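Local coordinates for capsid polyprotein VP90 (Turkey astrovirus 2, PDB 3TS3) that forms the capsid of the virus, probably self-assembling into an icosahedral T=3 immature shell, and contributes through this globular domain the spikes that project from it, at residues E139-I144 against F157-D162; P40-S45 against N78-T83; V26-T31 against T113-Q118. All coordinates share one frame; numbering follows the deposited sequence.

Contact 1: E139-I144 against F157-D162; sequences EGDPVI and FYRTSD
Val143 has CG1 between its backbone N and carbonyl carbon (chi1 60°), which turns CG2 onto the Phe157 ring, and Phe157, with CG on the side of its own N (chi1 -64°), lays its ring alongside the valine. Val143 CG2 comes within 3.3 Å of Phe157 CE1, and the two side chains point the same way from one face of the hairpin, as expected of directly paired residues; the pair is of the non-hydrogen-bonded kind. At the next pair along, Tyr158 N donates to Pro142 O at 3.1 Å, while the proline ring lies beside Tyr158 CB on the other face.

Next to the paired residues, side-chain bonds join the segments. Thr160 OG1 donates to Asp141 OD1 over 2.9 Å, reaching the syn side of the carboxylate but 28° out of its plane. The other oxygen, OD2, accepts from a water that in turn receives Ser161 N, and also from Ala138 N, so both carboxylate oxygens are engaged and the group's rotation is restrained.

The hairpin of strands 142-148 and 153-159 lies inside a larger antiparallel sheet, flanked by strands 117-119 and 164-171; Ile57 of strand 56-59 packs on both Val143 and Phe157.

Contact 2: P40-S45 against N78-T83; sequences PAATTS and NILDVT
Ala41 and Asp81 form a single antiparallel bridge of the hydrogen-bonded kind, with Ala41 N donating to Asp81 O at 2.7 Å and Asp81 N returning a nearly straight bond to Ala41 O at 2.9 Å, both donors lying in the carbonyl planes of their acceptors. A loop following strand 34-37 is thereby stitched to the end of strand 76-81 in the antiparallel sheet of the spike domain.

Side chains then pack around Leu80. Its CG stands on the side of the backbone N (chi1 -60°), and the two methyls part company: Leu80 CD1 meets Pro40 CB at 3.7 Å, whereas Leu80 CD2 reaches Ala42 CB at 3.6 Å. The leucine thus touches the residues before and after Ala41, the bridging residue. The proline ring also meets a methyl of Val82, so that its CB is shared between two branched side chains, each approached at a slant.

From the neighbouring strand 164-171, Phe169 packs on Leu80. On the loop side the second subunit comes in: Pro40 and Ala42 take part in backbone hydrogen bonds with it, and Phe208 of that subunit packs against Ala42, which places this contact at the dimer interface.

Beyond the bridge the strand finishes in an Asx turn. Asp81 OD1 accepts from Thr83 N at 3.0 Å, met from well above the carboxylate plane, and its syn lone pair takes a second, short bond from Thr83 OG1 at 2.5 Å.

Contact 3: V26-T31 against T113-Q118; sequences VSTTET and TEPAIQ. With SO4 (sulfate ion), chain I.
Thr28 and Glu114 cross at about a right angle, and the threonine hydroxyl is the hub of the tight half of this contact. Thr28 OG1 donates to Glu114 OE1 at 2.7 Å, approaching from the anti side of the carboxylate and 27° out of its plane. The same oxygen accepts from Ala116 N at 3.1 Å, along a fairly straight bond of 163°. A chi1 of 58°, with OG1 between its own backbone N and carbonyl carbon, puts the hydroxyl within reach of both partners. Thr28 CB lies 3.5 Å from Ala116 CB, closer than usual for two carbons. Phe34 of strand 34-37 covers both residues. The glutamate reaches the hydroxyl because its chain bends at chi2.

The outer half is more exposed, and its bonds go to an ion rather than across the contact. Thr29 OG1 lies 3.1 Å from Pro115 CG. Ser27 OG accepts from Thr29 N in an ST turn and donates to O3 of a sulfate ion at 2.7 Å; Thr29 OG1 adds a weak bond to the same oxygen. Arg25 also binds this ion, which probably came from the crystallisation liquor, and pairs with Glu114 OE2 in a salt bridge.

Glu114 opens a type I turn ending at Ile117. One hydroxyl therefore ties a turn amide to a carboxylate from the same turn, and acting as donor and acceptor at once sets the direction of its proton. The salt bridge with Arg25 would be expected to favour the charged form of Glu114.

All three contacts reach the same large antiparallel sheet, but at different depths and by different chemistry. Contact 1 is buried between neighbouring strands of a hairpin and combines apolar pairing with a carboxylate bonded to a threonine hydroxyl. Contact 2, also mostly buried, depends on a backbone bridge and aliphatic side chains, and it alone meets the second subunit. Contact 3 is partly buried, joins loop to turn through side-chain hydroxyl and carboxylate groups, and meets a sulfate. Contacts 1 and 3 touch directly, since strands 142-148 and 117-119 are neighbours. Contact 2 lies across the chain's centre from contact 3, their centres about 25 Å apart, although nested within its loop.

Contact 1: E139-I144 against F157-D162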
loop_
_atom_site.group_PDB
_atom_site.type_symbol
_atom_site.label_atom_id
_atom_site.label_comp_id
_atom_site.label_asym_id
_atom_site.label_seq_id
_atom_site.Cartn_x
_atom_site.Cartn_y
_atom_site.Cartn_z
ATOM N N GLU C 139 -27.476 -8.881 6.762
ATOM C CA GLU C 139 -27.349 -10.095 5.997
ATOM C C GLU C 139 -27.424 -9.698 4.533
ATOM O O GLU C 139 -28.264 -8.902 4.135
ATOM C CB GLU C 139 -28.473 -11.073 6.363
ATOM C CG GLU C 139 -28.356 -12.417 5.680
ATOM C CD GLU C 139 -29.506 -13.359 5.997
ATOM O OE1 GLU C 139 -30.505 -12.913 6.590
ATOM O OE2 GLU C 139 -29.418 -14.542 5.621
ATOM N N GLY C 140 -26.534 -10.269 3.735
ATOM C CA GLY C 140 -26.453 -9.964 2.325
ATOM C C GLY C 140 -25.481 -8.860 1.943
ATOM O O GLY C 140 -25.263 -8.643 0.770
ATOM N N ASP C 141 -24.884 -8.187 2.921
ATOM C CA ASP C 141 -23.900 -7.151 2.610
ATOM C C ASP C 141 -22.724 -7.806 1.913
ATOM O O ASP C 141 -22.362 -8.914 2.246
ATOM C CB ASP C 141 -23.401 -6.461 3.882
ATOM C CG ASP C 141 -24.333 -5.363 4.360
ATOM O OD1 ASP C 141 -25.270 -5.015 3.630
ATOM O OD2 ASP C 141 -24.109 -4.858 5.467
ATOM N N PRO C 142 -22.110 -7.115 0.964
ATOM C CA PRO C 142 -20.985 -7.724 0.261
ATOM C C PRO C 142 -19.843 -8.050 1.215
ATOM O O PRO C 142 -19.541 -7.262 2.090
ATOM C CB PRO C 142 -20.550 -6.622 -0.701
ATOM C CG PRO C 142 -21.816 -5.888 -1.021
ATOM C CD PRO C 142 -22.635 -5.932 0.254
ATOM N N VAL C 143 -19.246 -9.223 1.044
ATOM C CA VAL C 143 -18.059 -9.597 1.788
ATOM C C VAL C 143 -17.021 -10.196 0.845
ATOM O O VAL C 143 -17.361 -10.924 -0.076
ATOM C CB VAL C 143 -18.364 -10.534 2.981
ATOM C CG1 VAL C 143 -19.005 -11.828 2.530
ATOM C CG2 VAL C 143 -17.102 -10.805 3.776
ATOM N N ILE C 144 -15.762 -9.843 1.061
ATOM C CA ILE C 144 -14.689 -10.347 0.221
ATOM C C ILE C 144 -13.561 -10.943 1.054
ATOM O O ILE C 144 -13.068 -10.314 1.968
ATOM C CB ILE C 144 -14.116 -9.238 -0.686
ATOM C CG1 ILE C 144 -15.201 -8.691 -1.617
ATOM C CG2 ILE C 144 -12.926 -9.754 -1.485
ATOM C CD1 ILE C 144 -14.809 -7.406 -2.328
ATOM N N PHE C 157 -15.699 -5.771 3.906
ATOM C CA PHE C 157 -17.145 -5.708 3.815
ATOM C C PHE C 157 -17.555 -4.381 3.203
ATOM O O PHE C 157 -16.834 -3.402 3.286
ATOM C CB PHE C 157 -17.790 -5.740 5.206
ATOM C CG PHE C 157 -17.572 -7.006 5.988
ATOM C CD1 PHE C 157 -18.341 -8.130 5.748
ATOM C CD2 PHE C 157 -16.659 -7.044 7.021
ATOM C CE1 PHE C 157 -18.159 -9.278 6.488
ATOM C CE2 PHE C 157 -16.481 -8.183 7.764
ATOM C CZ PHE C 157 -17.231 -9.300 7.494
ATOM N N TYR C 158 -18.735 -4.362 2.600
ATOM C CA TYR C 158 -19.362 -3.112 2.236
ATOM C C TYR C 158 -20.615 -3.048 3.099
ATOM O O TYR C 158 -21.547 -3.820 2.897
ATOM C CB TYR C 158 -19.707 -3.062 0.751
ATOM C CG TYR C 158 -20.276 -1.730 0.302
ATOM C CD1 TYR C 158 -19.538 -0.575 0.409
ATOM C CD2 TYR C 158 -21.539 -1.644 -0.237
ATOM C CE1 TYR C 158 -20.044 0.636 0.008
ATOM C CE2 TYR C 158 -22.055 -0.438 -0.645
ATOM C CZ TYR C 158 -21.303 0.703 -0.524
ATOM O OH TYR C 158 -21.814 1.914 -0.930
ATOM N N ARG C 159 -20.633 -2.122 4.054
ATOM C CA ARG C 159 -21.796 -1.966 4.918
ATOM C C ARG C 159 -22.736 -1.013 4.203
ATOM O O ARG C 159 -22.579 0.194 4.250
ATOM C CB ARG C 159 -21.397 -1.411 6.286
ATOM C CG ARG C 159 -22.545 -1.357 7.295
ATOM C CD ARG C 159 -22.225 -0.515 8.528
ATOM N NE ARG C 159 -21.192 -1.096 9.375
ATOM C CZ ARG C 159 -20.132 -0.442 9.832
ATOM N NH1 ARG C 159 -19.937 0.830 9.520
ATOM N NH2 ARG C 159 -19.261 -1.072 10.601
ATOM N N THR C 160 -23.733 -1.590 3.552
ATOM C CA THR C 160 -24.641 -0.860 2.685
ATOM C C THR C 160 -25.414 0.232 3.408
ATOM O O THR C 160 -25.709 1.257 2.824
ATOM C CB THR C 160 -25.625 -1.803 1.966
ATOM O OG1 THR C 160 -26.434 -2.478 2.927
ATOM C CG2 THR C 160 -24.873 -2.837 1.164
ATOM N N SER C 161 -25.715 0.022 4.682
ATOM C CA SER C 161 -26.528 0.978 5.419
ATOM C C SER C 161 -25.889 2.359 5.485
ATOM O O SER C 161 -26.587 3.357 5.422
ATOM C CB SER C 161 -26.820 0.475 6.832
ATOM O OG SER C 161 -25.631 0.295 7.579
ATOM N N ASP C 162 -24.574 2.419 5.660
ATOM C CA ASP C 162 -23.885 3.706 5.658
ATOM C C ASP C 162 -22.847 3.870 4.533
ATOM O O ASP C 162 -22.040 4.780 4.570
ATOM C CB ASP C 162 -23.292 4.037 7.028
ATOM C CG ASP C 162 -22.285 3.021 7.483
ATOM O OD1 ASP C 162 -21.981 2.125 6.689
ATOM O OD2 ASP C 162 -21.804 3.121 8.624
HETATM O O HOH W 1 -25.788 -2.741 6.035
#

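Contact 2: P40-S45 against N78-T83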
loop_
_atom_site.group_PDB
_atom_site.type_symbol
_atom_site.label_atom_id
_atom_site.label_comp_id
_atom_site.label_asym_id
_atom_site.label_seq_id
_atom_site.Cartn_x
_atom_site.Cartn_y
_atom_site.Cartn_z
ATOM N N PRO C 40 -6.440 3.548 6.507
ATOM C CA PRO C 40 -7.733 3.283 7.138
ATOM C C PRO C 40 -8.028 4.307 8.219
ATOM O O PRO C 40 -7.126 4.930 8.739
ATOM C CB PRO C 40 -7.552 1.897 7.772
ATOM C CG PRO C 40 -6.295 1.341 7.165
ATOM C CD PRO C 40 -5.442 2.538 6.882
ATOM N N ALA C 41 -9.299 4.458 8.548
ATOM C CA ALA C 41 -9.690 5.344 9.625
ATOM C C ALA C 41 -10.275 4.512 10.754
ATOM O O ALA C 41 -10.964 3.533 10.515
ATOM C CB ALA C 41 -10.684 6.379 9.145
ATOM N N ALA C 42 -9.956 4.911 11.976
ATOM C CA ALA C 42 -10.415 4.216 13.167
ATOM C C ALA C 42 -11.156 5.155 14.100
ATOM O O ALA C 42 -10.902 6.348 14.125
ATOM C CB ALA C 42 -9.242 3.594 13.906
ATOM N N THR C 43 -12.050 4.572 14.886
ATOM C CA THR C 43 -12.782 5.271 15.918
ATOM C C THR C 43 -12.640 4.461 17.190
ATOM O O THR C 43 -11.978 3.434 17.222
ATOM C CB THR C 43 -14.274 5.427 15.614
ATOM O OG1 THR C 43 -14.900 4.141 15.623
ATOM C CG2 THR C 43 -14.488 6.105 14.277
ATOM N N THR C 44 -13.285 4.950 18.236
ATOM C CA THR C 44 -13.249 4.311 19.532
ATOM C C THR C 44 -13.903 2.939 19.489
ATOM O O THR C 44 -13.706 2.139 20.383
ATOM C CB THR C 44 -13.895 5.191 20.611
ATOM O OG1 THR C 44 -15.137 5.709 20.124
ATOM C CG2 THR C 44 -12.973 6.342 20.946
ATOM N N SER C 45 -14.696 2.680 18.461
ATOM C CA SER C 45 -15.341 1.386 18.329
ATOM C C SER C 45 -14.524 0.380 17.517
ATOM O O SER C 45 -14.891 -0.771 17.423
ATOM C CB SER C 45 -16.722 1.546 17.699
ATOM O OG SER C 45 -17.558 2.319 18.525
ATOM N N ASN C 78 -10.040 -5.756 14.806
ATOM C CA ASN C 78 -10.060 -4.405 14.298
ATOM C C ASN C 78 -11.091 -4.195 13.208
ATOM O O ASN C 78 -11.103 -4.902 12.230
ATOM C CB ASN C 78 -8.664 -4.075 13.773
ATOM C CG ASN C 78 -7.592 -4.317 14.813
ATOM O OD1 ASN C 78 -7.351 -3.481 15.657
ATOM N ND2 ASN C 78 -6.957 -5.473 14.758
ATOM N N ILE C 79 -11.954 -3.208 13.408
ATOM C CA ILE C 79 -12.940 -2.830 12.417
ATOM C C ILE C 79 -12.536 -1.439 11.934
ATOM O O ILE C 79 -12.776 -0.448 12.612
ATOM C CB ILE C 79 -14.340 -2.774 13.055
ATOM C CG1 ILE C 79 -14.649 -4.090 13.767
ATOM C CG2 ILE C 79 -15.396 -2.488 12.015
ATOM C CD1 ILE C 79 -15.884 -4.054 14.637
ATOM N N LEU C 80 -11.942 -1.378 10.746
ATOM C CA LEU C 80 -11.440 -0.118 10.208
ATOM C C LEU C 80 -12.190 0.308 8.949
ATOM O O LEU C 80 -12.671 -0.519 8.199
ATOM C CB LEU C 80 -9.939 -0.210 9.925
ATOM C CG LEU C 80 -9.034 -0.531 11.111
ATOM C CD1 LEU C 80 -7.586 -0.339 10.688
ATOM C CD2 LEU C 80 -9.362 0.361 12.289
ATOM N N ASP C 81 -12.273 1.614 8.739
ATOM C CA ASP C 81 -12.987 2.182 7.605
ATOM C C ASP C 81 -11.975 2.595 6.537
ATOM O O ASP C 81 -11.081 3.369 6.807
ATOM C CB ASP C 81 -13.763 3.410 8.099
ATOM C CG ASP C 81 -14.462 4.164 6.987
ATOM O OD1 ASP C 81 -14.726 3.588 5.932
ATOM O OD2 ASP C 81 -14.760 5.348 7.209
ATOM N N VAL C 82 -12.097 2.043 5.334
ATOM C CA VAL C 82 -11.191 2.397 4.248
ATOM C C VAL C 82 -11.886 3.212 3.159
ATOM O O VAL C 82 -11.349 3.406 2.093
ATOM C CB VAL C 82 -10.488 1.159 3.652
ATOM C CG1 VAL C 82 -9.546 0.550 4.678
ATOM C CG2 VAL C 82 -11.510 0.140 3.167
ATOM N N THR C 83 -13.079 3.703 3.455
ATOM C CA THR C 83 -13.859 4.402 2.447
ATOM C C THR C 83 -13.242 5.678 1.879
ATOM O O THR C 83 -13.265 5.892 0.680
ATOM C CB THR C 83 -15.242 4.785 3.016
ATOM O OG1 THR C 83 -15.820 3.652 3.673
ATOM C CG2 THR C 83 -16.165 5.254 1.914
#

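Contact 3: V26-T31 against T113-Q118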
loop_
_atom_site.group_PDB
_atom_site.type_symbol
_atom_site.label_atom_id
_atom_site.label_comp_id
_atom_site.label_asym_id
_atom_site.label_seq_id
_atom_site.Cartn_x
_atom_site.Cartn_y
_atom_site.Cartn_z
ATOM N N VAL C 26 -11.263 -8.809 -15.975
ATOM C CA VAL C 26 -10.321 -9.748 -15.404
ATOM C C VAL C 26 -11.091 -10.436 -14.288
ATOM O O VAL C 26 -11.577 -9.789 -13.387
ATOM C CB VAL C 26 -9.075 -9.035 -14.851
ATOM C CG1 VAL C 26 -8.163 -10.020 -14.121
ATOM C CG2 VAL C 26 -8.318 -8.375 -15.987
ATOM N N SER C 27 -11.216 -11.750 -14.356
ATOM C CA SER C 27 -12.006 -12.458 -13.360
ATOM C C SER C 27 -11.404 -12.390 -11.968
ATOM O O SER C 27 -10.198 -12.407 -11.814
ATOM C CB SER C 27 -12.206 -13.919 -13.747
ATOM O OG SER C 27 -12.900 -14.598 -12.722
ATOM N N THR C 28 -12.274 -12.352 -10.965
ATOM C CA THR C 28 -11.862 -12.282 -9.568
ATOM C C THR C 28 -11.746 -13.655 -8.904
ATOM O O THR C 28 -11.609 -13.745 -7.702
ATOM C CB THR C 28 -12.775 -11.372 -8.723
ATOM O OG1 THR C 28 -14.131 -11.825 -8.795
ATOM C CG2 THR C 28 -12.692 -9.938 -9.213
ATOM N N THR C 29 -11.810 -14.719 -9.698
ATOM C CA THR C 29 -11.667 -16.061 -9.153
ATOM C C THR C 29 -10.300 -16.314 -8.539
ATOM O O THR C 29 -10.205 -16.956 -7.505
ATOM C CB THR C 29 -11.867 -17.136 -10.215
ATOM O OG1 THR C 29 -13.169 -17.019 -10.773
ATOM C CG2 THR C 29 -11.730 -18.504 -9.584
ATOM N N GLU C 30 -9.247 -15.840 -9.194
ATOM C CA GLU C 30 -7.894 -16.051 -8.695
ATOM C C GLU C 30 -7.492 -15.135 -7.556
ATOM O O GLU C 30 -7.880 -13.974 -7.493
ATOM C CB GLU C 30 -6.820 -15.864 -9.776
ATOM C CG GLU C 30 -7.112 -16.328 -11.170
ATOM C CD GLU C 30 -6.245 -15.572 -12.176
ATOM O OE1 GLU C 30 -5.043 -15.354 -11.891
ATOM O OE2 GLU C 30 -6.764 -15.168 -13.236
ATOM N N THR C 31 -6.627 -15.663 -6.712
ATOM C CA THR C 31 -5.986 -14.903 -5.677
ATOM C C THR C 31 -5.106 -13.836 -6.321
ATOM O O THR C 31 -4.517 -14.050 -7.369
ATOM C CB THR C 31 -5.081 -15.829 -4.845
ATOM O OG1 THR C 31 -5.866 -16.514 -3.863
ATOM C CG2 THR C 31 -3.970 -15.052 -4.169
ATOM N N THR C 113 -22.270 -11.815 -8.943
ATOM C CA THR C 113 -21.772 -12.751 -9.937
ATOM C C THR C 113 -20.237 -12.870 -9.919
ATOM O O THR C 113 -19.696 -13.888 -10.306
ATOM C CB THR C 113 -22.344 -12.503 -11.340
ATOM O OG1 THR C 113 -21.724 -11.358 -11.917
ATOM C CG2 THR C 113 -23.841 -12.287 -11.258
ATOM N N GLU C 114 -19.539 -11.834 -9.457
ATOM C CA GLU C 114 -18.086 -11.930 -9.342
ATOM C C GLU C 114 -17.754 -12.966 -8.279
ATOM O O GLU C 114 -18.297 -12.927 -7.189
ATOM C CB GLU C 114 -17.473 -10.587 -8.928
ATOM C CG GLU C 114 -17.364 -9.561 -10.025
ATOM C CD GLU C 114 -16.311 -9.896 -11.066
ATOM O OE1 GLU C 114 -15.523 -10.840 -10.863
ATOM O OE2 GLU C 114 -16.281 -9.185 -12.080
ATOM N N PRO C 115 -16.815 -13.852 -8.574
ATOM C CA PRO C 115 -16.464 -14.924 -7.644
ATOM C C PRO C 115 -15.963 -14.381 -6.308
ATOM O O PRO C 115 -16.240 -14.962 -5.276
ATOM C CB PRO C 115 -15.357 -15.663 -8.385
ATOM C CG PRO C 115 -15.723 -15.493 -9.819
ATOM C CD PRO C 115 -16.283 -14.105 -9.924
ATOM N N ALA C 116 -15.248 -13.266 -6.338
ATOM C CA ALA C 116 -14.717 -12.673 -5.113
ATOM C C ALA C 116 -15.794 -12.215 -4.138
ATOM O O ALA C 116 -15.586 -12.218 -2.938
ATOM C CB ALA C 116 -13.755 -11.530 -5.416
ATOM N N ILE C 117 -16.936 -11.792 -4.661
ATOM C CA ILE C 117 -17.941 -11.180 -3.818
ATOM C C ILE C 117 -18.995 -12.159 -3.348
ATOM O O ILE C 117 -19.622 -12.833 -4.139
ATOM C CB ILE C 117 -18.641 -10.003 -4.525
ATOM C CG1 ILE C 117 -17.617 -9.040 -5.127
ATOM C CG2 ILE C 117 -19.589 -9.295 -3.560
ATOM C CD1 ILE C 117 -18.250 -7.969 -5.983
ATOM N N GLN C 118 -19.197 -12.185 -2.042
ATOM C CA GLN C 118 -20.176 -13.069 -1.430
ATOM C C GLN C 118 -21.155 -12.259 -0.592
ATOM O O GLN C 118 -20.955 -11.076 -0.370
ATOM C CB GLN C 118 -19.506 -14.150 -0.578
ATOM C CG GLN C 118 -18.446 -14.954 -1.310
ATOM C CD GLN C 118 -19.012 -15.909 -2.347
ATOM O OE1 GLN C 118 -20.203 -16.170 -2.385
ATOM N NE2 GLN C 118 -18.144 -16.443 -3.180
HETATM S S SO4 I . -15.672 -16.160 -14.168
HETATM O O1 SO4 I . -16.585 -17.302 -14.263
HETATM O O2 SO4 I . -16.214 -15.180 -13.239
HETATM O O3 SO4 I . -14.375 -16.641 -13.700
HETATM O O4 SO4 I . -15.502 -15.561 -15.491
HETATM O O HOH W 2 -13.733 -8.146 -12.636
#